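Local coordinates for protein pyocin S5 (Pseudomonas aeruginosa PAO1, PDB 6THK) that probably kills bacteria related to its producer by forming channels that depolarise the cytoplasmic membrane, at residues L273-Q276 with K277-N281; A294-V297 with K298-E302; Q96-V99 with D100-A104. The protein carries 1 engineered substitution. One frame throughout, in Å; residues are numbered along the deposited sequence.

From the N terminus, contact 3 comes first, near the start of helix 95-121, followed by contact 1 and then contact 2 on the long helix 272-338. Each spans about two and a half turns of one continuous helix, so none closes a loop; they follow in series, without nesting or crossing. Helix 157-212 connects two of them, touching contact 3 and Leu-273, Gln-276 and Tyr-280 of contact 1; the centres of contacts 1 and 3 are about 26 Å apart. Helix 237-267 runs past both contacts on helix 272-338, which are about 32 Å apart between centres. Contact 3 also meets helix 42-87, and contact 2 helix 214-227, so together they sample an elongated all-helical body.

Contact 1: L273-Q276 with K277-N281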
loop_
_atom_site.group_PDB
_atom_site.type_symbol
_atom_site.label_atom_id
_atom_site.label_comp_id
_atom_site.label_asym_id
_atom_site.label_seq_id
_atom_site.Cartn_x
_atom_site.Cartn_y
_atom_site.Cartn_z
ATOM N N LEU A 273 -7.155 -9.738 -29.510
ATOM C CA LEU A 273 -7.963 -9.087 -28.476
ATOM C C LEU A 273 -7.596 -9.635 -27.102
ATOM O O LEU A 273 -7.342 -8.853 -26.187
ATOM C CB LEU A 273 -9.469 -9.251 -28.780
ATOM C CG LEU A 273 -10.498 -8.690 -27.771
ATOM C CD1 LEU A 273 -10.342 -7.186 -27.560
ATOM C CD2 LEU A 273 -11.915 -8.974 -28.233
ATOM N N GLU A 274 -7.509 -10.971 -26.975
ATOM C CA GLU A 274 -7.107 -11.631 -25.733
ATOM C C GLU A 274 -5.635 -11.357 -25.391
ATOM O O GLU A 274 -5.295 -11.279 -24.204
ATOM C CB GLU A 274 -7.396 -13.139 -25.776
ATOM C CG GLU A 274 -8.870 -13.505 -25.729
ATOM C CD GLU A 274 -9.745 -12.828 -24.692
ATOM O OE1 GLU A 274 -9.445 -12.935 -23.480
ATOM O OE2 GLU A 274 -10.756 -12.212 -25.097
ATOM N N LYS A 275 -4.772 -11.187 -26.422
ATOM C CA LYS A 275 -3.354 -10.865 -26.233
ATOM C C LYS A 275 -3.217 -9.438 -25.732
ATOM O O LYS A 275 -2.452 -9.218 -24.802
ATOM C CB LYS A 275 -2.551 -11.034 -27.525
ATOM C CG LYS A 275 -1.057 -11.183 -27.285
ATOM C CD LYS A 275 -0.327 -11.554 -28.561
ATOM C CE LYS A 275 1.107 -11.931 -28.308
ATOM N NZ LYS A 275 1.713 -12.617 -29.477
ATOM N N GLN A 276 -3.945 -8.476 -26.342
ATOM C CA GLN A 276 -3.895 -7.061 -25.958
ATOM C C GLN A 276 -4.425 -6.862 -24.545
ATOM O O GLN A 276 -3.873 -6.045 -23.810
ATOM C CB GLN A 276 -4.604 -6.151 -26.988
ATOM C CG GLN A 276 -4.357 -4.636 -26.806
ATOM C CD GLN A 276 -2.910 -4.200 -26.950
ATOM O OE1 GLN A 276 -2.402 -3.969 -28.054
ATOM N NE2 GLN A 276 -2.229 -4.022 -25.826
ATOM N N LYS A 277 -5.445 -7.660 -24.154
ATOM C CA LYS A 277 -6.030 -7.672 -22.813
ATOM C C LYS A 277 -4.921 -8.026 -21.807
ATOM O O LYS A 277 -4.711 -7.293 -20.831
ATOM C CB LYS A 277 -7.185 -8.694 -22.733
ATOM C CG LYS A 277 -8.252 -8.326 -21.702
ATOM C CD LYS A 277 -9.283 -9.428 -21.466
ATOM C CE LYS A 277 -10.431 -9.413 -22.456
ATOM N NZ LYS A 277 -11.446 -10.451 -22.133
ATOM N N ALA A 278 -4.168 -9.107 -22.099
ATOM C CA ALA A 278 -3.047 -9.584 -21.292
ATOM C C ALA A 278 -1.857 -8.582 -21.273
ATOM O O ALA A 278 -1.296 -8.346 -20.207
ATOM C CB ALA A 278 -2.608 -10.959 -21.776
ATOM N N ILE A 279 -1.503 -7.963 -22.434
ATOM C CA ILE A 279 -0.416 -6.965 -22.531
ATOM C C ILE A 279 -0.703 -5.798 -21.574
ATOM O O ILE A 279 0.195 -5.388 -20.834
ATOM C CB ILE A 279 -0.187 -6.473 -23.995
ATOM C CG1 ILE A 279 0.431 -7.585 -24.871
ATOM C CG2 ILE A 279 0.678 -5.192 -24.046
ATOM C CD1 ILE A 279 -0.018 -7.570 -26.324
ATOM N N TYR A 280 -1.959 -5.279 -21.613
ATOM C CA TYR A 280 -2.476 -4.191 -20.783
ATOM C C TYR A 280 -2.448 -4.550 -19.311
ATOM O O TYR A 280 -1.907 -3.774 -18.527
ATOM C CB TYR A 280 -3.915 -3.827 -21.187
ATOM C CG TYR A 280 -4.039 -2.950 -22.411
ATOM C CD1 TYR A 280 -2.969 -2.175 -22.852
ATOM C CD2 TYR A 280 -5.236 -2.872 -23.116
ATOM C CE1 TYR A 280 -3.082 -1.363 -23.980
ATOM C CE2 TYR A 280 -5.367 -2.045 -24.229
ATOM C CZ TYR A 280 -4.288 -1.290 -24.657
ATOM O OH TYR A 280 -4.407 -0.480 -25.756
ATOM N N ASN A 281 -3.026 -5.718 -18.924
ATOM C CA ASN A 281 -3.038 -6.177 -17.532
ATOM C C ASN A 281 -1.612 -6.324 -17.000
ATOM O O ASN A 281 -1.348 -5.919 -15.871
ATOM C CB ASN A 281 -3.819 -7.482 -17.359
ATOM C CG ASN A 281 -5.321 -7.371 -17.446
ATOM O OD1 ASN A 281 -5.932 -6.302 -17.237
ATOM N ND2 ASN A 281 -5.956 -8.498 -17.765
#
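Gln-276 lays its side chain over one face of the Tyr-280 ring, one helical turn further on, and this is the tight part of the contact. CG of Gln-276 makes a CH-pi contact, 4.1 Å from the ring centroid and 24° off the ring normal. The bend at chi2 (62°) then carries the amide across the same ring, so that NE2 stands over its rim, 3.3 Å from Tyr-280 CE1, with the amide plane turned 34° from that of the ring. NE2 also meets CG2 of Ile-279. Ile-279 in turn folds CG1 and CD1 over the carbonyl oxygen of Lys-275, its CD1 lying 3.9 Å from Lys-275 CG. That oxygen accepts the Ile-279 backbone N-H at 2.8 Å, measured from O to N, in the carbonyl plane. Beyond the pair, Tyr-280 stacks on Tyr-207, and Gln-276 and Tyr-280 both touch Leu-203 of helix 157-212. The methyl of Ala-278 is buried against Ile-266 of helix 237-267.

The exposed side is looser. Glu-274, bent at chi2, and Lys-277 run side by side in the same direction and form a salt bridge, its bond to OE1 weak, with NZ of Lys-277 3.5 Å from both OE1 and OE2 of Glu-274. Lys-275, exposed and with its chain extended beyond CG, also touches Ile-266. The stretch lies within a predicted coiled coil. The chemistry differs accordingly between the sides: the ion pair is long and probably contributes little, whereas Gln-276 adds CH-pi and van der Waals contact over the tyrosine face, the tilt of its amide keeping the N-H bonds from pointing straight at the ring.

Contact 2: A294-V297 with K298-E302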
loop_
_atom_site.group_PDB
_atom_site.type_symbol
_atom_site.label_atom_id
_atom_site.label_comp_id
_atom_site.label_asym_id
_atom_site.label_seq_id
_atom_site.Cartn_x
_atom_site.Cartn_y
_atom_site.Cartn_z
ATOM N N ALA A 294 7.110 1.207 -3.418
ATOM C CA ALA A 294 7.322 2.584 -2.943
ATOM C C ALA A 294 6.742 2.746 -1.543
ATOM O O ALA A 294 7.370 3.396 -0.708
ATOM C CB ALA A 294 6.670 3.587 -3.892
ATOM N N ARG A 295 5.548 2.131 -1.296
ATOM C CA ARG A 295 4.813 2.097 -0.024
ATOM C C ARG A 295 5.621 1.329 1.024
ATOM O O ARG A 295 5.758 1.803 2.153
ATOM C CB ARG A 295 3.474 1.397 -0.247
ATOM C CG ARG A 295 2.472 1.482 0.900
ATOM C CD ARG A 295 1.117 0.971 0.445
ATOM N NE ARG A 295 0.745 1.494 -0.877
ATOM C CZ ARG A 295 -0.217 2.383 -1.095
ATOM N NH1 ARG A 295 -0.952 2.839 -0.085
ATOM N NH2 ARG A 295 -0.468 2.806 -2.328
ATOM N N LEU A 296 6.172 0.153 0.630
ATOM C CA LEU A 296 6.993 -0.709 1.480
ATOM C C LEU A 296 8.239 0.005 2.001
ATOM O O LEU A 296 8.553 -0.128 3.181
ATOM C CB LEU A 296 7.351 -2.014 0.745
ATOM C CG LEU A 296 8.034 -3.134 1.547
ATOM C CD1 LEU A 296 7.277 -3.478 2.815
ATOM C CD2 LEU A 296 8.205 -4.370 0.697
ATOM N N VAL A 297 8.912 0.800 1.142
ATOM C CA VAL A 297 10.103 1.588 1.500
ATOM C C VAL A 297 9.756 2.570 2.640
ATOM O O VAL A 297 10.498 2.643 3.634
ATOM C CB VAL A 297 10.720 2.302 0.262
ATOM C CG1 VAL A 297 11.699 3.401 0.671
ATOM C CG2 VAL A 297 11.401 1.303 -0.669
ATOM N N LYS A 298 8.624 3.305 2.489
ATOM C CA LYS A 298 8.144 4.263 3.490
ATOM C C LYS A 298 7.829 3.530 4.799
ATOM O O LYS A 298 8.165 4.037 5.860
ATOM C CB LYS A 298 6.890 5.035 3.008
ATOM C CG LYS A 298 6.920 5.584 1.580
ATOM C CD LYS A 298 7.623 6.941 1.409
ATOM C CE LYS A 298 8.844 6.867 0.494
ATOM N NZ LYS A 298 8.528 6.333 -0.871
ATOM N N LEU A 299 7.206 2.327 4.716
ATOM C CA LEU A 299 6.856 1.509 5.880
ATOM C C LEU A 299 8.095 1.029 6.643
ATOM O O LEU A 299 8.066 0.989 7.868
ATOM C CB LEU A 299 5.994 0.296 5.485
ATOM C CG LEU A 299 4.527 0.505 5.083
ATOM C CD1 LEU A 299 3.825 -0.834 4.935
ATOM C CD2 LEU A 299 3.764 1.353 6.083
ATOM N N ASN A 300 9.165 0.651 5.919
ATOM C CA ASN A 300 10.431 0.181 6.474
ATOM C C ASN A 300 11.144 1.290 7.221
ATOM O O ASN A 300 11.717 1.045 8.279
ATOM C CB ASN A 300 11.335 -0.341 5.369
ATOM C CG ASN A 300 10.896 -1.640 4.754
ATOM O OD1 ASN A 300 10.060 -2.381 5.297
ATOM N ND2 ASN A 300 11.482 -1.941 3.608
ATOM N N ALA A 301 11.090 2.509 6.666
ATOM C CA ALA A 301 11.694 3.702 7.222
ATOM C C ALA A 301 10.971 4.098 8.515
ATOM O O ALA A 301 11.630 4.311 9.540
ATOM C CB ALA A 301 11.644 4.828 6.201
ATOM N N GLU A 302 9.650 4.160 8.442
ATOM C CA GLU A 302 8.804 4.512 9.567
ATOM C C GLU A 302 8.951 3.493 10.686
ATOM O O GLU A 302 8.967 3.848 11.854
ATOM C CB GLU A 302 7.352 4.611 9.103
ATOM C CG GLU A 302 6.360 5.013 10.172
ATOM C CD GLU A 302 6.673 6.356 10.791
ATOM O OE1 GLU A 302 7.138 6.378 11.944
ATOM O OE2 GLU A 302 6.448 7.388 10.133
#
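The amide of Asn-300 has the carbonyl oxygen of Leu-296 over one face, directly above its carbon, with CG of Asn-300 and O of Leu-296 3.2 Å apart. On the same face but displaced outward past the oxygen edge, CD1 of Leu-296 lies 3.9 Å from Asn-300 OD1. That carbonyl also accepts the backbone N-H of Asn-300, at 2.9 Å from Leu-296 O to Asn-300 N. The other flat group, the guanidinium of Arg-295, sits at the end of a chain that packs against Gln-215, Val-218, Gln-219 and Leu-222 of helix 214-227.

This part of helix 272-338 falls in a predicted coiled coil. Leu-296 meets Val-248 and Ile-252 of helix 237-267, and Leu-299 meets Thr-245, so these leucines face the neighbouring helix while Ala-294, Val-297 and Lys-298 are exposed. There Lys-298 turns back along its own helix: with CG anti to the carbonyl carbon (chi1 -45°) and further bends along the chain, NZ donates to O of Ala-294 at 3.2 Å, from 38° above the carbonyl plane. The same oxygen accepts a weak bond from the Lys-298 backbone N at 3.4 Å, which leaves it shared between two donors of one residue.

Contact 3: Q96-V99 with D100-A104; sequences QERV and DVMSA
Ser-103 OG donates to the carbonyl oxygen of Val-99 across a separation of 2.6 Å, while its own backbone N donates to that same Val-99 O at 2.9 Å. The two donors approach from opposite faces of the carbonyl plane, and the hydroxyl reaches its place because OG is anti to the carbonyl carbon (chi1 -59°). A turn earlier, Gln-96 and Asp-100 hold their amide and carboxylate planes nearly parallel, 7° apart, and a water joins them: it donates to Asp-100 OD1 at 2.6 Å and, weakly, to Gln-96 OE1 at 3.1 Å. Met-102, extended beyond CG, runs alongside Arg-98, bringing its CE to 4.2 Å from Arg-98 CG.

Further out, Leu-188 of helix 157-212 touches Met-102 and Ser-103, and Gln-191 touches Arg-98. On helix 42-87, Ile-86 meets Val-101 and Leu-83 meets Arg-98. Glu-97 directs OE2 into a salt bridge with Arg-91, just before the helix. A serine hydroxyl returned to the carbonyl four residues back is a familiar feature within helices, here in one placed against two neighbours of an all-helical bundle.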
loop_
_atom_site.group_PDB
_atom_site.type_symbol
_atom_site.label_atom_id
_atom_site.label_comp_id
_atom_site.label_asym_id
_atom_site.label_seq_id
_atom_site.Cartn_x
_atom_site.Cartn_y
_atom_site.Cartn_z
ATOM N N GLN A 96 -22.633 -6.016 -34.124
ATOM C CA GLN A 96 -22.893 -7.405 -33.793
ATOM C C GLN A 96 -24.148 -7.888 -34.506
ATOM O O GLN A 96 -24.189 -8.992 -35.030
ATOM C CB GLN A 96 -23.041 -7.582 -32.291
ATOM C CG GLN A 96 -23.025 -9.030 -31.847
ATOM C CD GLN A 96 -21.662 -9.668 -32.016
ATOM O OE1 GLN A 96 -21.195 -9.880 -33.132
ATOM N NE2 GLN A 96 -21.017 -9.979 -30.902
ATOM N N GLU A 97 -25.175 -7.053 -34.504
ATOM C CA GLU A 97 -26.438 -7.354 -35.173
ATOM C C GLU A 97 -26.247 -7.602 -36.682
ATOM O O GLU A 97 -26.818 -8.555 -37.208
ATOM C CB GLU A 97 -27.489 -6.275 -34.882
ATOM C CG GLU A 97 -28.065 -6.404 -33.480
ATOM C CD GLU A 97 -29.095 -5.370 -33.078
ATOM O OE1 GLU A 97 -29.025 -4.223 -33.579
ATOM O OE2 GLU A 97 -29.978 -5.708 -32.257
ATOM N N ARG A 98 -25.372 -6.800 -37.332
ATOM C CA ARG A 98 -24.986 -6.869 -38.742
ATOM C C ARG A 98 -24.273 -8.193 -39.034
ATOM O O ARG A 98 -24.664 -8.903 -39.958
ATOM C CB ARG A 98 -24.084 -5.673 -39.098
ATOM C CG ARG A 98 -24.404 -5.044 -40.452
ATOM C CD ARG A 98 -24.041 -3.571 -40.524
ATOM N NE ARG A 98 -25.212 -2.688 -40.522
ATOM C CZ ARG A 98 -25.301 -1.561 -39.818
ATOM N NH1 ARG A 98 -24.298 -1.174 -39.037
ATOM N NH2 ARG A 98 -26.400 -0.817 -39.884
ATOM N N VAL A 99 -23.264 -8.537 -38.218
ATOM C CA VAL A 99 -22.470 -9.767 -38.307
ATOM C C VAL A 99 -23.374 -11.003 -38.170
ATOM O O VAL A 99 -23.245 -11.940 -38.953
ATOM C CB VAL A 99 -21.320 -9.747 -37.253
ATOM C CG1 VAL A 99 -20.692 -11.125 -37.059
ATOM C CG2 VAL A 99 -20.253 -8.728 -37.630
ATOM N N ASP A 100 -24.304 -10.976 -37.193
ATOM C CA ASP A 100 -25.235 -12.070 -36.899
ATOM C C ASP A 100 -26.205 -12.378 -38.051
ATOM O O ASP A 100 -26.393 -13.551 -38.379
ATOM C CB ASP A 100 -25.994 -11.805 -35.578
ATOM C CG ASP A 100 -25.180 -11.970 -34.289
ATOM O OD1 ASP A 100 -24.018 -12.429 -34.367
ATOM O OD2 ASP A 100 -25.720 -11.656 -33.197
ATOM N N VAL A 101 -26.801 -11.335 -38.662
ATOM C CA VAL A 101 -27.724 -11.467 -39.790
ATOM C C VAL A 101 -26.958 -11.957 -41.033
ATOM O O VAL A 101 -27.347 -12.959 -41.625
ATOM C CB VAL A 101 -28.529 -10.156 -40.043
ATOM C CG1 VAL A 101 -29.297 -10.205 -41.363
ATOM C CG2 VAL A 101 -29.481 -9.865 -38.886
ATOM N N MET A 102 -25.852 -11.284 -41.387
ATOM C CA MET A 102 -24.994 -11.646 -42.517
ATOM C C MET A 102 -24.507 -13.083 -42.414
ATOM O O MET A 102 -24.454 -13.760 -43.436
ATOM C CB MET A 102 -23.788 -10.711 -42.618
ATOM C CG MET A 102 -24.091 -9.368 -43.222
ATOM S SD MET A 102 -22.604 -8.348 -43.174
ATOM C CE MET A 102 -23.179 -6.906 -44.003
ATOM N N SER A 103 -24.165 -13.561 -41.196
ATOM C CA SER A 103 -23.707 -14.937 -40.995
ATOM C C SER A 103 -24.853 -15.924 -41.262
ATOM O O SER A 103 -24.633 -16.927 -41.943
ATOM C CB SER A 103 -23.149 -15.129 -39.587
ATOM O OG SER A 103 -22.055 -14.266 -39.321
ATOM N N ALA A 104 -26.075 -15.616 -40.754
ATOM C CA ALA A 104 -27.289 -16.421 -40.894
ATOM C C ALA A 104 -27.669 -16.608 -42.364
ATOM O O ALA A 104 -28.005 -17.726 -42.779
ATOM C CB ALA A 104 -28.436 -15.762 -40.151
HETATM O O HOH W 1 -21.796 -12.945 -33.049
#